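PDB 4Z80: EGF family domain-containing protein, which probably takes part in host-cell invasion by Toxoplasma gondii, binding a RON2-family peptide as the AMA partner of the moving junction. Local coordinates for residues 120-128 and 136-144; 153-161 and 210-220. All blocks are in the same frame, centred on the assembly; numbering follows the deposited sequence.

Contact 1: residues 120-128 and 136-144; sequences EIHANVMPH and RADPGAAEV
Pro127, joined to Met126 by a cis peptide bond, turns CG to the methyl of Ala137 and CD to those of Ala141 and Ala142, with Pro127 CD 3.9 Å from Ala142 CB. Met126 CB rests against the extended chain of Glu143, and the two side chains cross at about a right angle. Pro139 CB packs on the carbonyl oxygens of Asn124 and Val125. Met126 O takes two amides from opposite faces of its carbonyl plane, Gly140 N at 2.8 Å and Ala142 N at 3.1 Å, and so fastens two overlapping beta turns, type II at 138-141 and type I at 140-143. With CG anti to its own carbonyl carbon (chi1 -61°), Glu143 sends its carboxylate into the bend at 124-126. There Glu143 OE1 accepts Asn124 N through its syn lone pair at 2.9 Å, while Glu143 OE2 receives Val125 N (2.7 Å) and Met126 N from one face of the carboxylate plane, and makes a weak bond with Tyr154 OH, whose stronger partner is Ala123 N. The imidazole of His122 stands nearly perpendicular to that carboxylate, Glu143 OE1 lying over one ring face. At the ring edge His122 ND1 donates an almost straight bond to Val144 O, 2.7 Å long. Further out, one water joins Ile121 O, Val144 N and Glu120 OE1, itself hydrogen-bonded to Tyr220 N; another bridges Pro127 O and Ala137 O. A single buried carboxylate thus gathers three successive amides of an irregular loop, donors that would probably favour its ionised form.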
ATOM      1  N   GLU A 120       5.095 -13.588  -3.341  1.00 12.70           N
ATOM      2  CA  GLU A 120       3.898 -13.318  -4.115  1.00 11.05           C
ATOM      3  C   GLU A 120       2.669 -14.023  -3.557  1.00 11.71           C
ATOM      4  O   GLU A 120       2.764 -15.008  -2.816  1.00 12.50           O
ATOM      5  CB  GLU A 120       4.090 -13.729  -5.574  1.00 14.16           C
ATOM      6  CG  GLU A 120       4.918 -12.746  -6.372  1.00 12.49           C
ATOM      7  CD  GLU A 120       4.934 -13.063  -7.854  1.00 12.54           C
ATOM      8  OE1 GLU A 120       4.233 -14.003  -8.275  1.00 12.78           O
ATOM      9  OE2 GLU A 120       5.655 -12.367  -8.591  1.00 14.25           O
ATOM     10  N   ILE A 121       1.508 -13.511  -3.944  1.00 11.18           N
ATOM     11  CA  ILE A 121       0.232 -14.139  -3.628  1.00 11.39           C
ATOM     12  C   ILE A 121       0.010 -15.427  -4.406  1.00 13.55           C
ATOM     13  O   ILE A 121       0.699 -15.709  -5.396  1.00 13.31           O
ATOM     14  CB  ILE A 121      -0.949 -13.167  -3.909  1.00 11.76           C
ATOM     15  CG1 ILE A 121      -1.062 -12.848  -5.415  1.00 12.10           C
ATOM     16  CG2 ILE A 121      -0.779 -11.893  -3.093  1.00 12.99           C
ATOM     17  CD1 ILE A 121      -2.262 -11.966  -5.785  1.00 13.49           C
ATOM     18  N   HIS A 122      -0.963 -16.206  -3.940  1.00 14.88           N
ATOM     19  CA  HIS A 122      -1.444 -17.390  -4.635  1.00 13.51           C
ATOM     20  C   HIS A 122      -2.960 -17.254  -4.775  1.00 13.53           C
ATOM     21  O   HIS A 122      -3.718 -17.917  -4.068  1.00 16.48           O
ATOM     22  CB  HIS A 122      -1.075 -18.669  -3.880  1.00 15.75           C
ATOM     23  CG  HIS A 122      -1.407 -19.926  -4.625  1.00 12.85           C
ATOM     24  ND1 HIS A 122      -0.440 -20.808  -5.054  1.00 16.53           N
ATOM     25  CD2 HIS A 122      -2.590 -20.431  -5.052  1.00 16.67           C
ATOM     26  CE1 HIS A 122      -1.014 -21.810  -5.700  1.00 16.51           C
ATOM     27  NE2 HIS A 122      -2.318 -21.602  -5.718  1.00 16.22           N
ATOM     28  N   ALA A 123      -3.405 -16.380  -5.674  1.00 13.36           N
ATOM     29  CA  ALA A 123      -4.837 -16.130  -5.821  1.00 12.15           C
ATOM     30  C   ALA A 123      -5.490 -16.994  -6.907  1.00 15.12           C
ATOM     31  O   ALA A 123      -6.632 -16.743  -7.289  1.00 16.84           O
ATOM     32  CB  ALA A 123      -5.085 -14.650  -6.111  1.00 14.03           C
ATOM     33  N   ASN A 124      -4.774 -18.010  -7.388  1.00 15.43           N
ATOM     34  CA  ASN A 124      -5.285 -18.935  -8.405  1.00 16.07           C
ATOM     35  C   ASN A 124      -5.596 -18.194  -9.709  1.00 14.75           C
ATOM     36  O   ASN A 124      -6.702 -18.285 -10.254  1.00 19.33           O
ATOM     37  CB  ASN A 124      -6.516 -19.681  -7.889  1.00 16.86           C
ATOM     38  CG  ASN A 124      -6.218 -20.501  -6.646  1.00 23.95           C
ATOM     39  OD1 ASN A 124      -5.274 -21.290  -6.626  1.00 27.20           O
ATOM     40  ND2 ASN A 124      -7.006 -20.298  -5.597  1.00 31.06           N
ATOM     41  N   VAL A 125      -4.591 -17.471 -10.194  1.00 14.13           N
ATOM     42  CA  VAL A 125      -4.700 -16.641 -11.391  1.00 14.73           C
ATOM     43  C   VAL A 125      -3.764 -17.110 -12.511  1.00 14.91           C
ATOM     44  O   VAL A 125      -4.191 -17.193 -13.660  1.00 16.36           O
ATOM     45  CB  VAL A 125      -4.386 -15.165 -11.065  1.00 15.04           C
ATOM     46  CG1 VAL A 125      -4.348 -14.301 -12.329  1.00 18.01           C
ATOM     47  CG2 VAL A 125      -5.423 -14.616 -10.086  1.00 14.55           C
ATOM     48  N   MET A 126      -2.509 -17.413 -12.171  1.00 14.34           N
ATOM     49  CA  MET A 126      -1.470 -17.703 -13.167  1.00 15.00           C
ATOM     50  C   MET A 126      -1.240 -19.206 -13.308  1.00 14.41           C
ATOM     51  O   MET A 126      -1.033 -19.894 -12.313  1.00 14.97           O
ATOM     52  CB  MET A 126      -0.147 -17.023 -12.788  1.00 14.44           C
ATOM     53  CG  MET A 126      -0.232 -15.507 -12.616  1.00 14.94           C
ATOM     54  SD  MET A 126      -0.806 -14.675 -14.114  1.00 15.74           S
ATOM     55  CE  MET A 126      -0.676 -12.954 -13.610  1.00 17.37           C
ATOM     56  N   PRO A 127      -1.240 -19.722 -14.544  1.00 13.39           N
ATOM     57  CA  PRO A 127      -1.408 -19.020 -15.822  1.00 16.04           C
ATOM     58  C   PRO A 127      -2.858 -18.666 -16.101  1.00 14.77           C
ATOM     59  O   PRO A 127      -3.755 -19.458 -15.819  1.00 16.72           O
ATOM     60  CB  PRO A 127      -0.901 -20.034 -16.843  1.00 13.58           C
ATOM     61  CG  PRO A 127      -1.260 -21.349 -16.229  1.00 15.99           C
ATOM     62  CD  PRO A 127      -1.002 -21.160 -14.752  1.00 15.27           C
ATOM     63  N   HIS A 128      -3.081 -17.487 -16.662  1.00 15.94           N
ATOM     64  CA  HIS A 128      -4.431 -17.058 -16.977  1.00 15.28           C
ATOM     65  C   HIS A 128      -4.921 -17.726 -18.251  1.00 16.92           C
ATOM     66  O   HIS A 128      -6.105 -18.014 -18.394  1.00 18.15           O
ATOM     67  CB  HIS A 128      -4.478 -15.538 -17.115  1.00 15.49           C
ATOM     68  CG  HIS A 128      -5.844 -15.007 -17.390  1.00 17.75           C
ATOM     69  ND1 HIS A 128      -6.855 -15.039 -16.454  1.00 17.46           N
ATOM     70  CD2 HIS A 128      -6.378 -14.460 -18.506  1.00 16.61           C
ATOM     71  CE1 HIS A 128      -7.951 -14.523 -16.979  1.00 17.20           C
ATOM     72  NE2 HIS A 128      -7.689 -14.165 -18.223  1.00 18.18           N
ATOM     73  N   ARG A 136      -2.381 -28.090 -21.023  1.00 29.40           N
ATOM     74  CA  ARG A 136      -3.153 -27.131 -20.245  1.00 29.87           C
ATOM     75  C   ARG A 136      -2.711 -27.146 -18.780  1.00 25.04           C
ATOM     76  O   ARG A 136      -2.005 -28.055 -18.336  1.00 22.41           O
ATOM     77  CB  ARG A 136      -4.649 -27.445 -20.343  1.00 33.35           C
ATOM     78  CG  ARG A 136      -5.024 -28.805 -19.762  1.00 50.98           C
ATOM     79  CD  ARG A 136      -6.529 -29.042 -19.770  1.00 59.25           C
ATOM     80  NE  ARG A 136      -6.876 -30.347 -19.209  1.00 70.18           N
ATOM     81  CZ  ARG A 136      -6.933 -31.480 -19.907  1.00 70.97           C
ATOM     82  NH1 ARG A 136      -6.667 -31.482 -21.209  1.00 68.92           N
ATOM     83  NH2 ARG A 136      -7.258 -32.616 -19.304  1.00 72.04           N
ATOM     84  N   ALA A 137      -3.133 -26.127 -18.039  1.00 23.18           N
ATOM     85  CA  ALA A 137      -2.917 -26.064 -16.600  1.00 21.23           C
ATOM     86  C   ALA A 137      -3.973 -25.147 -16.004  1.00 22.93           C
ATOM     87  O   ALA A 137      -4.397 -24.187 -16.650  1.00 25.36           O
ATOM     88  CB  ALA A 137      -1.520 -25.560 -16.274  1.00 21.87           C
ATOM     89  N   ASP A 138      -4.392 -25.444 -14.780  1.00 22.62           N
ATOM     90  CA  ASP A 138      -5.364 -24.608 -14.086  1.00 24.10           C
ATOM     91  C   ASP A 138      -4.683 -23.352 -13.555  1.00 22.77           C
ATOM     92  O   ASP A 138      -3.517 -23.405 -13.168  1.00 19.71           O
ATOM     93  CB  ASP A 138      -6.009 -25.362 -12.923  1.00 28.26           C
ATOM     94  CG  ASP A 138      -6.767 -26.602 -13.367  1.00 40.54           C
ATOM     95  OD1 ASP A 138      -7.284 -26.619 -14.503  1.00 42.59           O
ATOM     96  OD2 ASP A 138      -6.851 -27.557 -12.564  1.00 50.59           O
ATOM     97  N   PRO A 139      -5.410 -22.222 -13.532  1.00 21.30           N
ATOM     98  CA  PRO A 139      -4.920 -21.045 -12.807  1.00 16.05           C
ATOM     99  C   PRO A 139      -4.492 -21.418 -11.392  1.00 21.35           C
ATOM    100  O   PRO A 139      -5.226 -22.119 -10.689  1.00 22.00           O
ATOM    101  CB  PRO A 139      -6.134 -20.108 -12.797  1.00 22.79           C
ATOM    102  CG  PRO A 139      -6.878 -20.464 -14.031  1.00 25.93           C
ATOM    103  CD  PRO A 139      -6.696 -21.956 -14.203  1.00 25.39           C
ATOM    104  N   GLY A 140      -3.309 -20.955 -10.997  1.00 17.61           N
ATOM    105  CA  GLY A 140      -2.700 -21.325  -9.735  1.00 17.46           C
ATOM    106  C   GLY A 140      -1.473 -22.203  -9.925  1.00 15.88           C
ATOM    107  O   GLY A 140      -0.567 -22.191  -9.101  1.00 15.47           O
ATOM    108  N   ALA A 141      -1.440 -22.962 -11.017  1.00 16.35           N
ATOM    109  CA  ALA A 141      -0.382 -23.947 -11.227  1.00 17.73           C
ATOM    110  C   ALA A 141       1.016 -23.342 -11.260  1.00 14.32           C
ATOM    111  O   ALA A 141       1.981 -24.000 -10.882  1.00 16.71           O
ATOM    112  CB  ALA A 141      -0.640 -24.710 -12.515  1.00 16.77           C
ATOM    113  N   ALA A 142       1.134 -22.092 -11.704  1.00 13.67           N
ATOM    114  CA  ALA A 142       2.447 -21.458 -11.828  1.00 12.69           C
ATOM    115  C   ALA A 142       2.866 -20.674 -10.581  1.00 12.88           C
ATOM    116  O   ALA A 142       3.999 -20.189 -10.495  1.00 14.03           O
ATOM    117  CB  ALA A 142       2.471 -20.531 -13.034  1.00 14.50           C
ATOM    118  N   GLU A 143       1.953 -20.545  -9.622  1.00 13.68           N
ATOM    119  CA  GLU A 143       2.149 -19.634  -8.493  1.00 15.09           C
ATOM    120  C   GLU A 143       2.984 -20.244  -7.369  1.00 13.30           C
ATOM    121  O   GLU A 143       3.140 -21.460  -7.288  1.00 14.15           O
ATOM    122  CB  GLU A 143       0.779 -19.186  -7.965  1.00 14.51           C
ATOM    123  CG  GLU A 143      -0.020 -18.440  -9.043  1.00 14.94           C
ATOM    124  CD  GLU A 143      -1.424 -18.053  -8.623  1.00 15.83           C
ATOM    125  OE1 GLU A 143      -1.926 -18.585  -7.609  1.00 15.54           O
ATOM    126  OE2 GLU A 143      -2.030 -17.214  -9.322  1.00 14.44           O
ATOM    127  N   VAL A 144       3.546 -19.392  -6.517  1.00 14.15           N
ATOM    128  CA  VAL A 144       4.279 -19.886  -5.359  1.00 12.47           C
ATOM    129  C   VAL A 144       3.378 -20.809  -4.545  1.00 15.96           C
ATOM    130  O   VAL A 144       2.159 -20.623  -4.502  1.00 15.35           O
ATOM    131  CB  VAL A 144       4.811 -18.731  -4.470  1.00 13.31           C
ATOM    132  CG1 VAL A 144       5.746 -17.829  -5.262  1.00 15.19           C
ATOM    133  CG2 VAL A 144       3.672 -17.925  -3.872  1.00 16.87           C
TER
HETATM  134  O   HOH W   1       2.737 -16.459  -7.152  1.00 13.54           O
HETATM  135  O   HOH W   2      -5.093 -21.409 -17.374  1.00 23.66           O

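Contact 2: residues 153-161 and 210-220; sequences MYAGYLTHC and AFHGKGGHKGY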
ATOM      1  N   MET A 153       1.948  -8.549  -5.184  1.00 11.03           N
ATOM      2  CA  MET A 153       1.300  -8.775  -6.468  1.00 10.43           C
ATOM      3  C   MET A 153       2.263  -9.483  -7.419  1.00 12.39           C
ATOM      4  O   MET A 153       3.483  -9.371  -7.282  1.00 12.15           O
ATOM      5  CB  MET A 153       0.817  -7.449  -7.059  1.00 10.72           C
ATOM      6  CG  MET A 153      -0.012  -7.576  -8.325  1.00 11.10           C
ATOM      7  SD  MET A 153      -1.392  -8.709  -8.091  1.00 12.59           S
ATOM      8  CE  MET A 153      -2.190  -8.575  -9.694  1.00 13.91           C
ATOM      9  N   TYR A 154       1.696 -10.214  -8.375  1.00 11.29           N
ATOM     10  CA  TYR A 154       2.477 -10.861  -9.427  1.00 11.86           C
ATOM     11  C   TYR A 154       3.423  -9.866 -10.073  1.00 10.97           C
ATOM     12  O   TYR A 154       3.117  -8.680 -10.190  1.00 13.71           O
ATOM     13  CB  TYR A 154       1.544 -11.479 -10.474  1.00 13.60           C
ATOM     14  CG  TYR A 154       0.507 -12.400  -9.872  1.00 11.59           C
ATOM     15  CD1 TYR A 154       0.876 -13.616  -9.308  1.00 13.04           C
ATOM     16  CD2 TYR A 154      -0.832 -12.052  -9.861  1.00 13.13           C
ATOM     17  CE1 TYR A 154      -0.062 -14.459  -8.744  1.00 12.07           C
ATOM     18  CE2 TYR A 154      -1.784 -12.895  -9.307  1.00 14.58           C
ATOM     19  CZ  TYR A 154      -1.394 -14.093  -8.748  1.00 11.74           C
ATOM     20  OH  TYR A 154      -2.341 -14.937  -8.194  1.00 14.07           O
ATOM     21  N   ALA A 155       4.585 -10.355 -10.492  1.00 13.40           N
ATOM     22  CA  ALA A 155       5.620  -9.476 -11.019  1.00 12.69           C
ATOM     23  C   ALA A 155       5.196  -8.761 -12.295  1.00 13.71           C
ATOM     24  O   ALA A 155       5.598  -7.624 -12.539  1.00 14.40           O
ATOM     25  CB  ALA A 155       6.877 -10.266 -11.280  1.00 14.33           C
ATOM     26  N   GLY A 156       4.411  -9.437 -13.115  1.00 13.30           N
ATOM     27  CA  GLY A 156       3.986  -8.883 -14.383  1.00 13.62           C
ATOM     28  C   GLY A 156       3.042  -9.835 -15.078  1.00 13.43           C
ATOM     29  O   GLY A 156       2.748 -10.923 -14.570  1.00 15.18           O
ATOM     30  N   TYR A 157       2.555  -9.426 -16.243  1.00 14.60           N
ATOM     31  CA  TYR A 157       1.607 -10.227 -17.010  1.00 14.70           C
ATOM     32  C   TYR A 157       1.689  -9.789 -18.473  1.00 16.35           C
ATOM     33  O   TYR A 157       1.628  -8.595 -18.766  1.00 16.41           O
ATOM     34  CB  TYR A 157       0.182 -10.075 -16.457  1.00 14.49           C
ATOM     35  CG  TYR A 157      -0.863 -10.760 -17.300  1.00 16.43           C
ATOM     36  CD1 TYR A 157      -0.899 -12.145 -17.415  1.00 17.65           C
ATOM     37  CD2 TYR A 157      -1.812 -10.022 -17.990  1.00 19.10           C
ATOM     38  CE1 TYR A 157      -1.854 -12.767 -18.201  1.00 19.26           C
ATOM     39  CE2 TYR A 157      -2.768 -10.636 -18.769  1.00 16.63           C
ATOM     40  CZ  TYR A 157      -2.783 -11.999 -18.879  1.00 18.13           C
ATOM     41  OH  TYR A 157      -3.742 -12.594 -19.670  1.00 22.70           O
ATOM     42  N   LEU A 158       1.852 -10.767 -19.370  1.00 14.78           N
ATOM     43  CA  LEU A 158       2.140 -10.544 -20.797  1.00 16.29           C
ATOM     44  C   LEU A 158       3.491  -9.843 -20.944  1.00 17.51           C
ATOM     45  O   LEU A 158       4.141  -9.526 -19.955  1.00 18.41           O
ATOM     46  CB  LEU A 158       1.022  -9.740 -21.479  1.00 16.55           C
ATOM     47  CG  LEU A 158      -0.378 -10.333 -21.306  1.00 15.49           C
ATOM     48  CD1 LEU A 158      -1.437  -9.455 -21.955  1.00 16.72           C
ATOM     49  CD2 LEU A 158      -0.448 -11.750 -21.852  1.00 18.86           C
ATOM     50  N   THR A 159       3.946  -9.623 -22.173  1.00 15.98           N
ATOM     51  CA  THR A 159       5.284  -9.054 -22.346  1.00 14.32           C
ATOM     52  C   THR A 159       5.369  -7.613 -21.858  1.00 14.22           C
ATOM     53  O   THR A 159       6.426  -7.165 -21.416  1.00 14.55           O
ATOM     54  CB  THR A 159       5.753  -9.103 -23.824  1.00 16.49           C
ATOM     55  OG1 THR A 159       4.775  -8.486 -24.670  1.00 19.66           O
ATOM     56  CG2 THR A 159       5.977 -10.533 -24.261  1.00 16.84           C
ATOM     57  N   HIS A 160       4.262  -6.886 -21.945  1.00 16.03           N
ATOM     58  CA  HIS A 160       4.252  -5.477 -21.574  1.00 16.90           C
ATOM     59  C   HIS A 160       2.818  -4.995 -21.413  1.00 14.40           C
ATOM     60  O   HIS A 160       1.871  -5.664 -21.833  1.00 15.56           O
ATOM     61  CB  HIS A 160       4.990  -4.633 -22.625  1.00 18.55           C
ATOM     62  CG  HIS A 160       4.352  -4.674 -23.976  1.00 18.95           C
ATOM     63  ND1 HIS A 160       4.477  -5.755 -24.823  1.00 20.06           N
ATOM     64  CD2 HIS A 160       3.578  -3.772 -24.626  1.00 20.19           C
ATOM     65  CE1 HIS A 160       3.803  -5.517 -25.937  1.00 21.88           C
ATOM     66  NE2 HIS A 160       3.248  -4.322 -25.843  1.00 19.69           N
ATOM     67  N   CYS A 161       2.679  -3.838 -20.778  1.00 14.14           N
ATOM     68  CA  CYS A 161       1.392  -3.225 -20.521  1.00 17.30           C
ATOM     69  C   CYS A 161       1.416  -1.769 -20.992  1.00 15.81           C
ATOM     70  O   CYS A 161       2.329  -1.029 -20.632  1.00 17.97           O
ATOM     71  CB  CYS A 161       1.064  -3.296 -19.030  1.00 19.99           C
ATOM     72  SG  CYS A 161      -0.505  -2.507 -18.642  1.00 17.89           S
ATOM     73  N   ALA A 210       9.969  -6.250 -14.519  1.00 13.98           N
ATOM     74  CA  ALA A 210       8.791  -6.431 -13.674  1.00 13.74           C
ATOM     75  C   ALA A 210       7.955  -5.168 -13.738  1.00 15.31           C
ATOM     76  O   ALA A 210       8.488  -4.096 -14.012  1.00 16.20           O
ATOM     77  CB  ALA A 210       9.194  -6.718 -12.249  1.00 15.57           C
ATOM     78  N   PHE A 211       6.652  -5.281 -13.483  1.00 14.20           N
ATOM     79  CA  PHE A 211       5.813  -4.084 -13.406  1.00 13.36           C
ATOM     80  C   PHE A 211       6.023  -3.306 -12.097  1.00 12.38           C
ATOM     81  O   PHE A 211       5.635  -2.143 -12.005  1.00 14.83           O
ATOM     82  CB  PHE A 211       4.330  -4.434 -13.535  1.00 13.73           C
ATOM     83  CG  PHE A 211       3.911  -4.929 -14.901  1.00 13.35           C
ATOM     84  CD1 PHE A 211       4.736  -4.806 -16.017  1.00 14.92           C
ATOM     85  CD2 PHE A 211       2.669  -5.516 -15.068  1.00 15.54           C
ATOM     86  CE1 PHE A 211       4.313  -5.261 -17.259  1.00 14.98           C
ATOM     87  CE2 PHE A 211       2.251  -5.975 -16.303  1.00 15.80           C
ATOM     88  CZ  PHE A 211       3.073  -5.848 -17.396  1.00 14.86           C
ATOM     89  N   HIS A 212       6.617  -3.953 -11.096  1.00 13.40           N
ATOM     90  CA  HIS A 212       6.865  -3.346  -9.791  1.00 14.47           C
ATOM     91  C   HIS A 212       7.943  -4.142  -9.065  1.00 12.94           C
ATOM     92  O   HIS A 212       8.197  -5.298  -9.401  1.00 15.23           O
ATOM     93  CB  HIS A 212       5.582  -3.310  -8.960  1.00 12.86           C
ATOM     94  CG  HIS A 212       5.076  -4.666  -8.593  1.00 12.49           C
ATOM     95  ND1 HIS A 212       5.168  -5.173  -7.315  1.00 11.35           N
ATOM     96  CD2 HIS A 212       4.499  -5.632  -9.344  1.00 14.93           C
ATOM     97  CE1 HIS A 212       4.650  -6.389  -7.290  1.00 11.38           C
ATOM     98  NE2 HIS A 212       4.243  -6.695  -8.510  1.00 14.61           N
ATOM     99  N   GLY A 213       8.570  -3.521  -8.070  1.00 14.43           N
ATOM    100  CA  GLY A 213       9.606  -4.168  -7.288  1.00 15.44           C
ATOM    101  C   GLY A 213      10.990  -3.995  -7.869  1.00 18.60           C
ATOM    102  O   GLY A 213      11.145  -3.562  -9.011  1.00 17.42           O
ATOM    103  N   LYS A 214      11.996  -4.335  -7.071  1.00 16.53           N
ATOM    104  CA  LYS A 214      13.390  -4.201  -7.481  1.00 16.08           C
ATOM    105  C   LYS A 214      14.091  -5.553  -7.583  1.00 18.61           C
ATOM    106  O   LYS A 214      15.311  -5.615  -7.767  1.00 21.18           O
ATOM    107  CB  LYS A 214      14.130  -3.281  -6.513  1.00 19.02           C
ATOM    108  CG  LYS A 214      13.714  -1.821  -6.687  1.00 25.67           C
ATOM    109  CD  LYS A 214      14.727  -0.851  -6.127  1.00 23.74           C
ATOM    110  CE  LYS A 214      14.417   0.563  -6.578  1.00 27.20           C
ATOM    111  NZ  LYS A 214      15.471   1.526  -6.179  1.00 31.22           N
ATOM    112  N   GLY A 215      13.313  -6.629  -7.486  1.00 15.58           N
ATOM    113  CA  GLY A 215      13.810  -7.969  -7.744  1.00 16.65           C
ATOM    114  C   GLY A 215      14.240  -8.725  -6.505  1.00 16.03           C
ATOM    115  O   GLY A 215      14.415  -8.144  -5.427  1.00 17.16           O
ATOM    116  N   GLY A 216      14.397 -10.034  -6.664  1.00 14.27           N
ATOM    117  CA  GLY A 216      14.964 -10.875  -5.627  1.00 16.53           C
ATOM    118  C   GLY A 216      13.932 -11.632  -4.820  1.00 16.33           C
ATOM    119  O   GLY A 216      14.286 -12.294  -3.848  1.00 18.92           O
ATOM    120  N   HIS A 217      12.669 -11.554  -5.232  1.00 14.90           N
ATOM    121  CA  HIS A 217      11.565 -12.109  -4.446  1.00 15.16           C
ATOM    122  C   HIS A 217      11.057 -13.429  -5.008  1.00 13.90           C
ATOM    123  O   HIS A 217      11.250 -13.724  -6.186  1.00 16.12           O
ATOM    124  CB  HIS A 217      10.409 -11.111  -4.388  1.00 13.59           C
ATOM    125  CG  HIS A 217      10.822  -9.733  -3.988  1.00 14.18           C
ATOM    126  ND1 HIS A 217      11.348  -9.447  -2.746  1.00 16.76           N
ATOM    127  CD2 HIS A 217      10.796  -8.560  -4.665  1.00 13.76           C
ATOM    128  CE1 HIS A 217      11.626  -8.156  -2.677  1.00 15.11           C
ATOM    129  NE2 HIS A 217      11.297  -7.597  -3.827  1.00 14.52           N
ATOM    130  N   LYS A 218      10.397 -14.218  -4.162  1.00 13.72           N
ATOM    131  CA  LYS A 218       9.783 -15.462  -4.599  1.00 13.54           C
ATOM    132  C   LYS A 218       8.462 -15.180  -5.298  1.00 14.71           C
ATOM    133  O   LYS A 218       7.544 -14.609  -4.700  1.00 14.06           O
ATOM    134  CB  LYS A 218       9.572 -16.401  -3.405  1.00 16.97           C
ATOM    135  CG  LYS A 218      10.877 -16.887  -2.791  1.00 19.62           C
ATOM    136  CD  LYS A 218      10.661 -17.543  -1.431  1.00 25.07           C
ATOM    137  CE  LYS A 218      11.955 -17.594  -0.619  1.00 33.73           C
ATOM    138  NZ  LYS A 218      12.465 -16.228  -0.286  1.00 40.26           N
ATOM    139  N   GLY A 219       8.361 -15.589  -6.561  1.00 14.99           N
ATOM    140  CA  GLY A 219       7.195 -15.286  -7.371  1.00 12.91           C
ATOM    141  C   GLY A 219       6.818 -16.401  -8.329  1.00 15.51           C
ATOM    142  O   GLY A 219       7.443 -17.464  -8.361  1.00 14.70           O
ATOM    143  N   TYR A 220       5.777 -16.156  -9.109  1.00 12.87           N
ATOM    144  CA  TYR A 220       5.244 -17.182  -9.984  1.00 13.07           C
ATOM    145  C   TYR A 220       6.175 -17.417 -11.160  1.00 13.71           C
ATOM    146  O   TYR A 220       6.940 -16.539 -11.549  1.00 14.80           O
ATOM    147  CB  TYR A 220       3.830 -16.818 -10.458  1.00 14.59           C
ATOM    148  CG  TYR A 220       3.677 -15.936 -11.690  1.00 14.17           C
ATOM    149  CD1 TYR A 220       3.863 -14.559 -11.629  1.00 14.41           C
ATOM    150  CD2 TYR A 220       3.257 -16.485 -12.896  1.00 14.91           C
ATOM    151  CE1 TYR A 220       3.674 -13.763 -12.745  1.00 13.47           C
ATOM    152  CE2 TYR A 220       3.064 -15.697 -14.013  1.00 14.75           C
ATOM    153  CZ  TYR A 220       3.278 -14.339 -13.935  1.00 15.24           C
ATOM    154  OH  TYR A 220       3.075 -13.560 -15.052  1.00 16.93           O
TER
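Tyr154 and Tyr220 meet at nearly a right angle, the edge of the Tyr154 ring turned toward the face of Tyr220 in an offset edge-to-face pair (centroids 5.6 Å apart, planes at 80°). Tyr154 CB also touches Tyr220 CE1 at 3.9 Å. Past this pair, Tyr220 OH donates to Gly156 O (2.7 Å), arriving from above the carbonyl plane. Phe211 is set differently: Gly156 CA lies over one ring face in a CH-pi contact, 4.0 Å from the ring centroid, and the far end of the ring, CZ, reaches Cys161 CB at 3.6 Å. The backbone of Phe211 holds the same loop, its N bonding to Ala155 O at 2.7 Å nearly in line with the carbonyl. His212 has CG between its backbone N and carbonyl carbon (chi1 66°), which directs the imidazole to the chain at 153-154. Both Met153 O and Tyr154 O lie at the ring edge; His212 NE2 gives its main bond to Tyr154 O (2.8 Å) and a weak one to Met153 O. Phe211, His212 and Tyr220 together hold the buried loop 153-157. Around it, Phe211 meets Trp266 and touches Leu192 of strand 192-193, Cys161 is disulfide-bonded to Cys265, and Met153 and His212 pack on strand 289-291. Tyr157 OH bonds to Ser11 of the bound peptide chain, and strand 160-161 pairs antiparallel with strand 192-193.

Both contacts are largely buried and lie on the same side of the chain's centre, their own centres 14 Å apart. Contact 1 is local, joining two parts of one long loop between strands 101-104 and 160-161, and its Pro139 edge reaches the surface. Contact 2 brings together segments 49 residues apart and lies somewhat deeper. A carboxylate gripping backbone amides dominates the first; aromatic side chains that pack on, and hydrogen-bond to, the backbone dominate the second. The two meet at Glu120 and Glu143 of contact 1, which bond to Tyr220 N and the Tyr154 hydroxyl of contact 2. The bound peptide chain reaches both, through His128 and Tyr157.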